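Local coordinates for thermophilic dibenzothiophene desulfurization enzyme C (PDB 5XDC), which probably catalyses the FMNH2- and oxygen-dependent oxidation of dibenzothiophene to its 5-oxide and 5,5-dioxide, as a tetrameric flavin monooxygenase of the DszC family, at residues 252-262 against 378-389; 164-172 against 184-192. One frame throughout, in Å; residues are numbered along the deposited sequence.

Contact 1 (252-262 against 378-389); sequences QLIFTHLYLGI and FWRDARTHTLHD. With IND (indole), chain J.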
loop_
_atom_site.group_PDB
_atom_site.type_symbol
_atom_site.label_atom_id
_atom_site.label_comp_id
_atom_site.label_asym_id
_atom_site.label_seq_id
_atom_site.Cartn_x
_atom_site.Cartn_y
_atom_site.Cartn_z
ATOM N N GLN B 252 14.898 19.386 -9.456
ATOM C CA GLN B 252 14.110 18.313 -8.861
ATOM C C GLN B 252 12.851 18.040 -9.674
ATOM O O GLN B 252 12.388 16.896 -9.729
ATOM C CB GLN B 252 13.799 18.673 -7.408
ATOM C CG GLN B 252 15.015 18.637 -6.522
ATOM C CD GLN B 252 15.392 17.213 -6.127
ATOM O OE1 GLN B 252 14.519 16.387 -5.889
ATOM N NE2 GLN B 252 16.687 16.924 -6.066
ATOM N N LEU B 253 12.313 19.050 -10.364
ATOM C CA LEU B 253 11.189 18.799 -11.263
ATOM C C LEU B 253 11.627 18.169 -12.583
ATOM O O LEU B 253 10.844 17.432 -13.199
ATOM C CB LEU B 253 10.398 20.089 -11.514
ATOM C CG LEU B 253 9.013 19.892 -12.124
ATOM C CD1 LEU B 253 8.096 19.138 -11.205
ATOM C CD2 LEU B 253 8.382 21.243 -12.453
ATOM N N ILE B 254 12.873 18.408 -13.025
ATOM C CA ILE B 254 13.428 17.628 -14.130
ATOM C C ILE B 254 13.416 16.144 -13.774
ATOM O O ILE B 254 12.957 15.308 -14.556
ATOM C CB ILE B 254 14.851 18.108 -14.481
ATOM C CG1 ILE B 254 14.795 19.485 -15.142
ATOM C CG2 ILE B 254 15.545 17.128 -15.403
ATOM C CD1 ILE B 254 16.165 20.169 -15.260
ATOM N N PHE B 255 13.924 15.803 -12.585
ATOM C CA PHE B 255 13.932 14.407 -12.161
ATOM C C PHE B 255 12.518 13.842 -12.141
ATOM O O PHE B 255 12.279 12.702 -12.571
ATOM C CB PHE B 255 14.564 14.280 -10.777
ATOM C CG PHE B 255 15.996 14.776 -10.683
ATOM C CD1 PHE B 255 16.784 14.886 -11.806
ATOM C CD2 PHE B 255 16.544 15.099 -9.443
ATOM C CE1 PHE B 255 18.106 15.326 -11.710
ATOM C CE2 PHE B 255 17.861 15.541 -9.340
ATOM C CZ PHE B 255 18.639 15.651 -10.481
ATOM N N THR B 256 11.567 14.629 -11.630
ATOM C CA THR B 256 10.174 14.201 -11.573
ATOM C C THR B 256 9.669 13.789 -12.948
ATOM O O THR B 256 8.991 12.768 -13.097
ATOM C CB THR B 256 9.314 15.330 -11.006
ATOM O OG1 THR B 256 9.733 15.637 -9.679
ATOM C CG2 THR B 256 7.842 14.941 -10.956
ATOM N N HIS B 257 10.001 14.571 -13.977
ATOM C CA HIS B 257 9.568 14.241 -15.325
ATOM C C HIS B 257 10.315 13.043 -15.919
ATOM O O HIS B 257 9.767 12.352 -16.786
ATOM C CB HIS B 257 9.710 15.486 -16.195
ATOM C CG HIS B 257 8.610 16.477 -15.974
ATOM N ND1 HIS B 257 8.619 17.383 -14.935
ATOM C CD2 HIS B 257 7.433 16.659 -16.620
ATOM C CE1 HIS B 257 7.504 18.095 -14.966
ATOM N NE2 HIS B 257 6.767 17.674 -15.975
ATOM N N LEU B 258 11.548 12.767 -15.481
ATOM C CA LEU B 258 12.172 11.499 -15.841
ATOM C C LEU B 258 11.337 10.339 -15.327
ATOM O O LEU B 258 11.077 9.374 -16.059
ATOM C CB LEU B 258 13.586 11.405 -15.260
ATOM C CG LEU B 258 14.628 12.414 -15.752
ATOM C CD1 LEU B 258 15.948 12.144 -15.076
ATOM C CD2 LEU B 258 14.763 12.336 -17.274
ATOM N N TYR B 259 10.883 10.440 -14.075
ATOM C CA TYR B 259 10.132 9.346 -13.461
ATOM C C TYR B 259 8.760 9.198 -14.101
ATOM O O TYR B 259 8.320 8.074 -14.375
ATOM C CB TYR B 259 10.021 9.557 -11.949
ATOM C CG TYR B 259 11.349 9.829 -11.276
ATOM C CD1 TYR B 259 12.550 9.397 -11.828
ATOM C CD2 TYR B 259 11.396 10.526 -10.095
ATOM C CE1 TYR B 259 13.749 9.689 -11.227
ATOM C CE2 TYR B 259 12.598 10.822 -9.487
ATOM C CZ TYR B 259 13.773 10.412 -10.072
ATOM O OH TYR B 259 14.953 10.725 -9.446
ATOM N N LEU B 260 8.077 10.311 -14.379
ATOM C CA LEU B 260 6.795 10.217 -15.083
ATOM C C LEU B 260 6.972 9.670 -16.495
ATOM O O LEU B 260 6.140 8.900 -16.981
ATOM C CB LEU B 260 6.117 11.584 -15.125
ATOM C CG LEU B 260 5.753 12.165 -13.766
ATOM C CD1 LEU B 260 5.247 13.599 -13.940
ATOM C CD2 LEU B 260 4.683 11.322 -13.089
ATOM N N GLY B 261 8.053 10.049 -17.179
ATOM C CA GLY B 261 8.287 9.511 -18.507
ATOM C C GLY B 261 8.560 8.017 -18.499
ATOM O O GLY B 261 8.016 7.268 -19.321
ATOM N N ILE B 262 9.398 7.561 -17.573
ATOM C CA ILE B 262 9.660 6.125 -17.458
ATOM C C ILE B 262 8.362 5.383 -17.170
ATOM O O ILE B 262 8.080 4.341 -17.770
ATOM C CB ILE B 262 10.718 5.851 -16.375
ATOM C CG1 ILE B 262 12.079 6.400 -16.798
ATOM C CG2 ILE B 262 10.807 4.354 -16.084
ATOM C CD1 ILE B 262 13.081 6.443 -15.678
ATOM N N PHE B 378 12.908 -0.640 -17.462
ATOM C CA PHE B 378 12.177 0.470 -16.855
ATOM C C PHE B 378 12.375 0.504 -15.342
ATOM O O PHE B 378 12.707 1.551 -14.769
ATOM C CB PHE B 378 10.693 0.368 -17.209
ATOM C CG PHE B 378 10.403 0.511 -18.685
ATOM C CD1 PHE B 378 10.366 1.769 -19.280
ATOM C CD2 PHE B 378 10.135 -0.603 -19.469
ATOM C CE1 PHE B 378 10.088 1.906 -20.632
ATOM C CE2 PHE B 378 9.850 -0.478 -20.818
ATOM C CZ PHE B 378 9.841 0.782 -21.403
ATOM N N TRP B 379 12.212 -0.642 -14.676
ATOM C CA TRP B 379 12.474 -0.701 -13.244
ATOM C C TRP B 379 13.931 -0.384 -12.948
ATOM O O TRP B 379 14.227 0.366 -12.015
ATOM C CB TRP B 379 12.098 -2.071 -12.685
ATOM C CG TRP B 379 12.469 -2.245 -11.229
ATOM C CD1 TRP B 379 11.741 -1.859 -10.148
ATOM C CD2 TRP B 379 13.661 -2.840 -10.714
ATOM N NE1 TRP B 379 12.410 -2.166 -8.980
ATOM C CE2 TRP B 379 13.592 -2.772 -9.305
ATOM C CE3 TRP B 379 14.780 -3.430 -11.304
ATOM C CZ2 TRP B 379 14.587 -3.274 -8.484
ATOM C CZ3 TRP B 379 15.775 -3.920 -10.479
ATOM C CH2 TRP B 379 15.668 -3.846 -9.089
ATOM N N ARG B 380 14.859 -0.930 -13.734
ATOM C CA ARG B 380 16.271 -0.667 -13.456
ATOM C C ARG B 380 16.588 0.827 -13.555
ATOM O O ARG B 380 17.280 1.385 -12.695
ATOM C CB ARG B 380 17.158 -1.465 -14.408
ATOM C CG ARG B 380 17.211 -2.953 -14.090
ATOM C CD ARG B 380 18.293 -3.648 -14.884
ATOM N NE ARG B 380 17.921 -3.883 -16.271
ATOM C CZ ARG B 380 18.375 -3.194 -17.320
ATOM N NH1 ARG B 380 19.213 -2.184 -17.164
ATOM N NH2 ARG B 380 17.969 -3.505 -18.536
ATOM N N ASP B 381 16.080 1.487 -14.587
ATOM C CA ASP B 381 16.340 2.912 -14.774
ATOM C C ASP B 381 15.736 3.726 -13.644
ATOM O O ASP B 381 16.407 4.562 -13.028
ATOM C CB ASP B 381 15.780 3.359 -16.115
ATOM C CG ASP B 381 16.572 2.826 -17.292
ATOM O OD1 ASP B 381 17.764 2.479 -17.118
ATOM O OD2 ASP B 381 15.998 2.761 -18.400
ATOM N N ALA B 382 14.463 3.475 -13.345
ATOM C CA ALA B 382 13.793 4.207 -12.283
ATOM C C ALA B 382 14.401 3.891 -10.930
ATOM O O ALA B 382 14.625 4.803 -10.126
ATOM C CB ALA B 382 12.304 3.877 -12.286
ATOM N N ARG B 383 14.651 2.608 -10.644
ATOM C CA ARG B 383 15.181 2.243 -9.332
ATOM C C ARG B 383 16.534 2.902 -9.090
ATOM O O ARG B 383 16.854 3.290 -7.958
ATOM C CB ARG B 383 15.296 0.717 -9.208
ATOM C CG ARG B 383 15.871 0.193 -7.889
ATOM C CD ARG B 383 14.957 0.440 -6.707
ATOM N NE ARG B 383 14.888 1.855 -6.359
ATOM C CZ ARG B 383 14.108 2.361 -5.415
ATOM N NH1 ARG B 383 13.358 1.569 -4.665
ATOM N NH2 ARG B 383 14.073 3.678 -5.213
ATOM N N THR B 384 17.344 3.040 -10.146
ATOM C CA THR B 384 18.641 3.702 -10.024
ATOM C C THR B 384 18.480 5.191 -9.728
ATOM O O THR B 384 18.990 5.696 -8.721
ATOM C CB THR B 384 19.454 3.481 -11.308
ATOM O OG1 THR B 384 19.712 2.080 -11.495
ATOM C CG2 THR B 384 20.802 4.194 -11.257
ATOM N N HIS B 385 17.785 5.928 -10.595
ATOM C CA HIS B 385 17.857 7.370 -10.436
ATOM C C HIS B 385 17.007 7.894 -9.285
ATOM O O HIS B 385 17.344 8.942 -8.721
ATOM C CB HIS B 385 17.470 8.106 -11.709
ATOM C CG HIS B 385 17.912 9.527 -11.658
ATOM N ND1 HIS B 385 17.070 10.539 -11.257
ATOM C CD2 HIS B 385 19.141 10.086 -11.795
ATOM C CE1 HIS B 385 17.743 11.677 -11.224
ATOM N NE2 HIS B 385 19.003 11.431 -11.542
ATOM N N THR B 386 15.916 7.213 -8.911
ATOM C CA THR B 386 15.107 7.689 -7.795
ATOM C C THR B 386 15.904 7.771 -6.495
ATOM O O THR B 386 15.450 8.413 -5.540
ATOM C CB THR B 386 13.875 6.787 -7.564
ATOM O OG1 THR B 386 14.280 5.413 -7.473
ATOM C CG2 THR B 386 12.825 6.953 -8.646
ATOM N N LEU B 387 17.076 7.123 -6.433
ATOM C CA LEU B 387 17.955 7.159 -5.276
ATOM C C LEU B 387 18.858 8.382 -5.254
ATOM O O LEU B 387 19.634 8.540 -4.302
ATOM C CB LEU B 387 18.820 5.899 -5.248
ATOM C CG LEU B 387 18.030 4.589 -5.242
ATOM C CD1 LEU B 387 18.953 3.407 -5.463
ATOM C CD2 LEU B 387 17.275 4.426 -3.937
ATOM N N HIS B 388 18.773 9.244 -6.272
ATOM C CA HIS B 388 19.623 10.431 -6.335
ATOM C C HIS B 388 19.684 11.145 -4.991
ATOM O O HIS B 388 20.765 11.513 -4.509
ATOM C CB HIS B 388 19.098 11.364 -7.431
ATOM C CG HIS B 388 19.824 12.665 -7.517
ATOM N ND1 HIS B 388 19.517 13.742 -6.712
ATOM C CD2 HIS B 388 20.834 13.065 -8.324
ATOM C CE1 HIS B 388 20.314 14.753 -7.021
ATOM N NE2 HIS B 388 21.114 14.370 -8.000
ATOM N N ASP B 389 18.525 11.382 -4.387
ATOM C CA ASP B 389 18.439 11.890 -3.036
ATOM C C ASP B 389 17.217 11.242 -2.404
ATOM O O ASP B 389 16.273 10.882 -3.115
ATOM C CB ASP B 389 18.356 13.427 -2.990
ATOM C CG ASP B 389 17.250 13.987 -3.851
ATOM O OD1 ASP B 389 17.468 14.206 -5.072
ATOM O OD2 ASP B 389 16.165 14.205 -3.294
HETATM N N1 IND J . 22.251 7.800 -12.252
HETATM C C2 IND J . 22.846 8.667 -13.067
HETATM C C3 IND J . 23.188 9.608 -12.272
HETATM C C4 IND J . 23.097 10.301 -9.877
HETATM C C5 IND J . 22.626 9.846 -8.642
HETATM C C6 IND J . 21.964 8.605 -8.539
HETATM C C7 IND J . 21.774 7.821 -9.674
HETATM C C8 IND J . 22.238 8.261 -10.898
HETATM C C9 IND J . 22.907 9.530 -10.996
HETATM O O HOH W 1 15.853 11.314 -6.696
#

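Contact 2 (164-172 against 184-192); sequences DADRLLVFA and IVAALIPSD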
loop_
_atom_site.group_PDB
_atom_site.type_symbol
_atom_site.label_atom_id
_atom_site.label_comp_id
_atom_site.label_asym_id
_atom_site.label_seq_id
_atom_site.Cartn_x
_atom_site.Cartn_y
_atom_site.Cartn_z
ATOM N N ASP B 164 31.569 13.362 -23.925
ATOM C CA ASP B 164 31.064 14.023 -25.133
ATOM C C ASP B 164 30.375 15.351 -24.800
ATOM O O ASP B 164 29.470 15.788 -25.507
ATOM C CB ASP B 164 30.114 13.094 -25.892
ATOM C CG ASP B 164 29.623 13.680 -27.216
ATOM O OD1 ASP B 164 30.467 14.144 -28.021
ATOM O OD2 ASP B 164 28.391 13.662 -27.457
ATOM N N ALA B 165 30.804 16.010 -23.732
ATOM C CA ALA B 165 30.223 17.279 -23.305
ATOM C C ALA B 165 31.006 18.439 -23.903
ATOM O O ALA B 165 32.234 18.494 -23.779
ATOM C CB ALA B 165 30.238 17.394 -21.781
ATOM N N ASP B 166 30.295 19.379 -24.535
ATOM C CA ASP B 166 30.978 20.545 -25.081
ATOM C C ASP B 166 31.503 21.464 -23.992
ATOM O O ASP B 166 32.549 22.103 -24.173
ATOM C CB ASP B 166 30.036 21.293 -26.021
ATOM C CG ASP B 166 29.609 20.435 -27.174
ATOM O OD1 ASP B 166 30.368 20.356 -28.151
ATOM O OD2 ASP B 166 28.544 19.796 -27.106
ATOM N N ARG B 167 30.790 21.566 -22.871
ATOM C CA ARG B 167 31.216 22.294 -21.694
ATOM C C ARG B 167 30.794 21.482 -20.479
ATOM O O ARG B 167 29.780 20.774 -20.513
ATOM C CB ARG B 167 30.598 23.702 -21.597
ATOM C CG ARG B 167 31.072 24.721 -22.643
ATOM C CD ARG B 167 32.525 25.064 -22.411
ATOM N NE ARG B 167 33.020 26.161 -23.249
ATOM C CZ ARG B 167 33.489 26.021 -24.486
ATOM N NH1 ARG B 167 33.527 24.840 -25.072
ATOM N NH2 ARG B 167 33.951 27.081 -25.144
ATOM N N LEU B 168 31.593 21.580 -19.423
ATOM C CA LEU B 168 31.291 21.007 -18.119
ATOM C C LEU B 168 30.990 22.115 -17.121
ATOM O O LEU B 168 31.761 23.073 -16.985
ATOM C CB LEU B 168 32.459 20.169 -17.589
ATOM C CG LEU B 168 32.844 18.951 -18.410
ATOM C CD1 LEU B 168 34.128 18.324 -17.869
ATOM C CD2 LEU B 168 31.719 17.946 -18.391
ATOM N N LEU B 169 29.885 21.967 -16.402
ATOM C CA LEU B 169 29.608 22.775 -15.230
ATOM C C LEU B 169 30.340 22.163 -14.044
ATOM O O LEU B 169 30.000 21.061 -13.599
ATOM C CB LEU B 169 28.100 22.836 -14.997
ATOM C CG LEU B 169 27.628 23.626 -13.786
ATOM C CD1 LEU B 169 28.021 25.118 -13.905
ATOM C CD2 LEU B 169 26.109 23.472 -13.592
ATOM N N VAL B 170 31.338 22.869 -13.522
ATOM C CA VAL B 170 32.261 22.318 -12.530
ATOM C C VAL B 170 32.073 23.060 -11.216
ATOM O O VAL B 170 31.828 24.274 -11.202
ATOM C CB VAL B 170 33.724 22.410 -13.025
ATOM C CG1 VAL B 170 34.678 21.927 -11.967
ATOM C CG2 VAL B 170 33.914 21.610 -14.295
ATOM N N PHE B 171 32.171 22.320 -10.107
ATOM C CA PHE B 171 32.087 22.867 -8.760
ATOM C C PHE B 171 33.315 22.464 -7.962
ATOM O O PHE B 171 33.772 21.320 -8.054
ATOM C CB PHE B 171 30.838 22.368 -8.047
ATOM C CG PHE B 171 29.561 22.878 -8.641
ATOM C CD1 PHE B 171 28.993 22.254 -9.730
ATOM C CD2 PHE B 171 28.922 23.970 -8.096
ATOM C CE1 PHE B 171 27.812 22.725 -10.281
ATOM C CE2 PHE B 171 27.739 24.441 -8.654
ATOM C CZ PHE B 171 27.190 23.807 -9.734
ATOM N N ALA B 172 33.827 23.396 -7.159
ATOM C CA ALA B 172 34.985 23.137 -6.310
ATOM C C ALA B 172 34.897 24.019 -5.078
ATOM O O ALA B 172 34.129 24.985 -5.035
ATOM C CB ALA B 172 36.300 23.388 -7.058
ATOM N N ILE B 184 32.267 27.753 -2.192
ATOM C CA ILE B 184 32.009 27.014 -3.421
ATOM C C ILE B 184 32.227 27.923 -4.617
ATOM O O ILE B 184 31.669 29.024 -4.688
ATOM C CB ILE B 184 30.589 26.432 -3.433
ATOM C CG1 ILE B 184 30.441 25.380 -2.339
ATOM C CG2 ILE B 184 30.320 25.791 -4.794
ATOM C CD1 ILE B 184 29.000 24.934 -2.111
ATOM N N VAL B 185 33.028 27.471 -5.566
ATOM C CA VAL B 185 33.140 28.150 -6.848
ATOM C C VAL B 185 32.582 27.234 -7.919
ATOM O O VAL B 185 32.700 26.001 -7.856
ATOM C CB VAL B 185 34.582 28.568 -7.202
ATOM C CG1 VAL B 185 35.068 29.642 -6.249
ATOM C CG2 VAL B 185 35.499 27.373 -7.194
ATOM N N ALA B 186 31.965 27.860 -8.910
ATOM C CA ALA B 186 31.376 27.182 -10.043
ATOM C C ALA B 186 31.911 27.822 -11.309
ATOM O O ALA B 186 32.200 29.020 -11.334
ATOM C CB ALA B 186 29.838 27.254 -10.021
ATOM N N ALA B 187 32.026 27.020 -12.356
ATOM C CA ALA B 187 32.548 27.510 -13.624
ATOM C C ALA B 187 32.018 26.640 -14.749
ATOM O O ALA B 187 31.572 25.508 -14.536
ATOM C CB ALA B 187 34.082 27.525 -13.640
ATOM N N LEU B 188 32.083 27.183 -15.963
ATOM C CA LEU B 188 31.690 26.467 -17.172
ATOM C C LEU B 188 32.913 26.419 -18.078
ATOM O O LEU B 188 33.359 27.468 -18.566
ATOM C CB LEU B 188 30.516 27.160 -17.868
ATOM C CG LEU B 188 29.901 26.387 -19.026
ATOM C CD1 LEU B 188 29.105 25.209 -18.536
ATOM C CD2 LEU B 188 29.002 27.266 -19.863
ATOM N N ILE B 189 33.466 25.221 -18.287
ATOM C CA ILE B 189 34.771 25.098 -18.938
ATOM C C ILE B 189 34.703 24.048 -20.036
ATOM O O ILE B 189 33.861 23.130 -20.004
ATOM C CB ILE B 189 35.891 24.762 -17.922
ATOM C CG1 ILE B 189 35.699 23.367 -17.309
ATOM C CG2 ILE B 189 35.959 25.819 -16.861
ATOM C CD1 ILE B 189 36.917 22.864 -16.559
ATOM N N PRO B 190 35.588 24.144 -21.030
ATOM C CA PRO B 190 35.693 23.076 -22.034
ATOM C C PRO B 190 36.094 21.758 -21.392
ATOM O O PRO B 190 36.890 21.722 -20.453
ATOM C CB PRO B 190 36.782 23.587 -22.992
ATOM C CG PRO B 190 36.928 25.026 -22.715
ATOM C CD PRO B 190 36.548 25.236 -21.288
ATOM N N SER B 191 35.544 20.662 -21.921
ATOM C CA SER B 191 35.876 19.353 -21.384
ATOM C C SER B 191 37.275 18.899 -21.782
ATOM O O SER B 191 37.802 17.971 -21.167
ATOM C CB SER B 191 34.844 18.311 -21.829
ATOM O OG SER B 191 34.773 18.223 -23.239
ATOM N N ASP B 192 37.889 19.521 -22.787
ATOM C CA ASP B 192 39.269 19.213 -23.149
ATOM C C ASP B 192 40.262 20.249 -22.621
ATOM O O ASP B 192 41.402 20.305 -23.094
ATOM C CB ASP B 192 39.404 19.063 -24.666
ATOM C CG ASP B 192 39.039 20.325 -25.428
ATOM O OD1 ASP B 192 38.650 21.342 -24.811
ATOM O OD2 ASP B 192 39.144 20.297 -26.671
HETATM O O HOH W 2 34.988 20.991 -24.769
HETATM O O HOH W 3 33.330 28.243 -21.204
#

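Contact 1 (252-262 against 378-389)
Phe255 and His385 meet as a T-shaped pair: the imidazole edge points at the phenyl face, with His385 CE1 3.4 Å from Phe255 CD1 and the planes at 70°. The far rim of Phe255 lies over the face of His388, CE2 to His388 CE1 3.5 Å. Tyr259 OH and His385 ND1 share a hydrogen bond of 2.8 Å at the imidazole edge, while Thr386 CG2 makes a CH-pi contact 7° off the Tyr259 ring normal. Asp389 OD1 accepts two bonds: His388 ND1 (2.7 Å) meets its anti lone pair, and Gln252 NE2 (3.0 Å) comes from above the carboxylate plane. This cluster backs the indole pocket: His385 CD2 lies 3.7 Å from indole C8. The Ile262 end, also buried, is more widely spaced and lacks hydrogen bonds or ring pairs across the segments; Ile262 CG2, anti to the backbone N, thereby reaches Phe378 O (3.6 Å) and Ala382 CB (4.1 Å). Lys345 of helix 331-363 binds both Gln252 OE1 and Asp389 OD2, and Tyr93 of helix 85-104, an FMN-binding residue, bonds His385 NE2. Segments 252-262 and 378-385, nearly antiparallel (161°), pack against helices 331-363, 85-104 and 70-83 in the acyl-CoA dehydrogenase-like C-terminal domain.

Contact 2 (164-172 against 184-192)
Arg167 lies across Leu188 and Pro190 at one end of an antiparallel beta hairpin. Its CB touches Leu188 CD1 at 3.7 Å; CG stays near Leu188 CG, and CD reaches Ile189 C and O at 3.4 Å. The chain bends at chi2 (-68°), and beyond the bend NE gives its hydrogen to a water that donates in turn to Leu188 O. CZ has Pro190 CG 4.0 Å above the centre of the guanidinium face, and NH1, with its acceptor in the guanidinium plane, returns to Asp166 O at 3.0 Å. A serine in place of Arg167 would probably uncover the Pro190 ring and leave Asp166 O to rely more on the water that also donates to it. Six backbone bonds join Leu168 with Ile189, Val170 with Ala187 and Ala172 with Val185; Val170 N to Ala187 O, at 2.8 Å and 173°, is the straightest. Ser191 OG donates to Ala165 O at 2.6 Å. Phe171 sets CE2 3.8 Å from Ala186 CB, on the face that Leu169 and Leu188 share. That face packs on helix 85-104, where Tyr100 meets the Phe171 ring edge-to-face, whereas Ala172 and Val185 touch strand 141-144 and Ala187 and Ile189 touch strand 220-222. Strand 167-174 also runs parallel to strands 124-127 and 141-144 within the mixed sheet of the middle domain.

Contact 2 comes first in the chain and contact 1 follows; the hairpin belongs to the middle, beta domain, the helix pair to the helical C-terminal domain. Their centres are 24 Å apart and their nearest atoms about 11 Å, so they do not touch. Helix 85-104 connects them: Tyr93 borders contact 1, while Asn97, Tyr100 and Val101 meet contact 2. Both also flank FMN-binding residues, Tyr93 and Tyr413 beside contact 1, Asn126 and Ser129 beside contact 2. This placement is consistent with a flavin site formed between the domains, as in acyl-CoA dehydrogenases, with indole in the adjoining pocket.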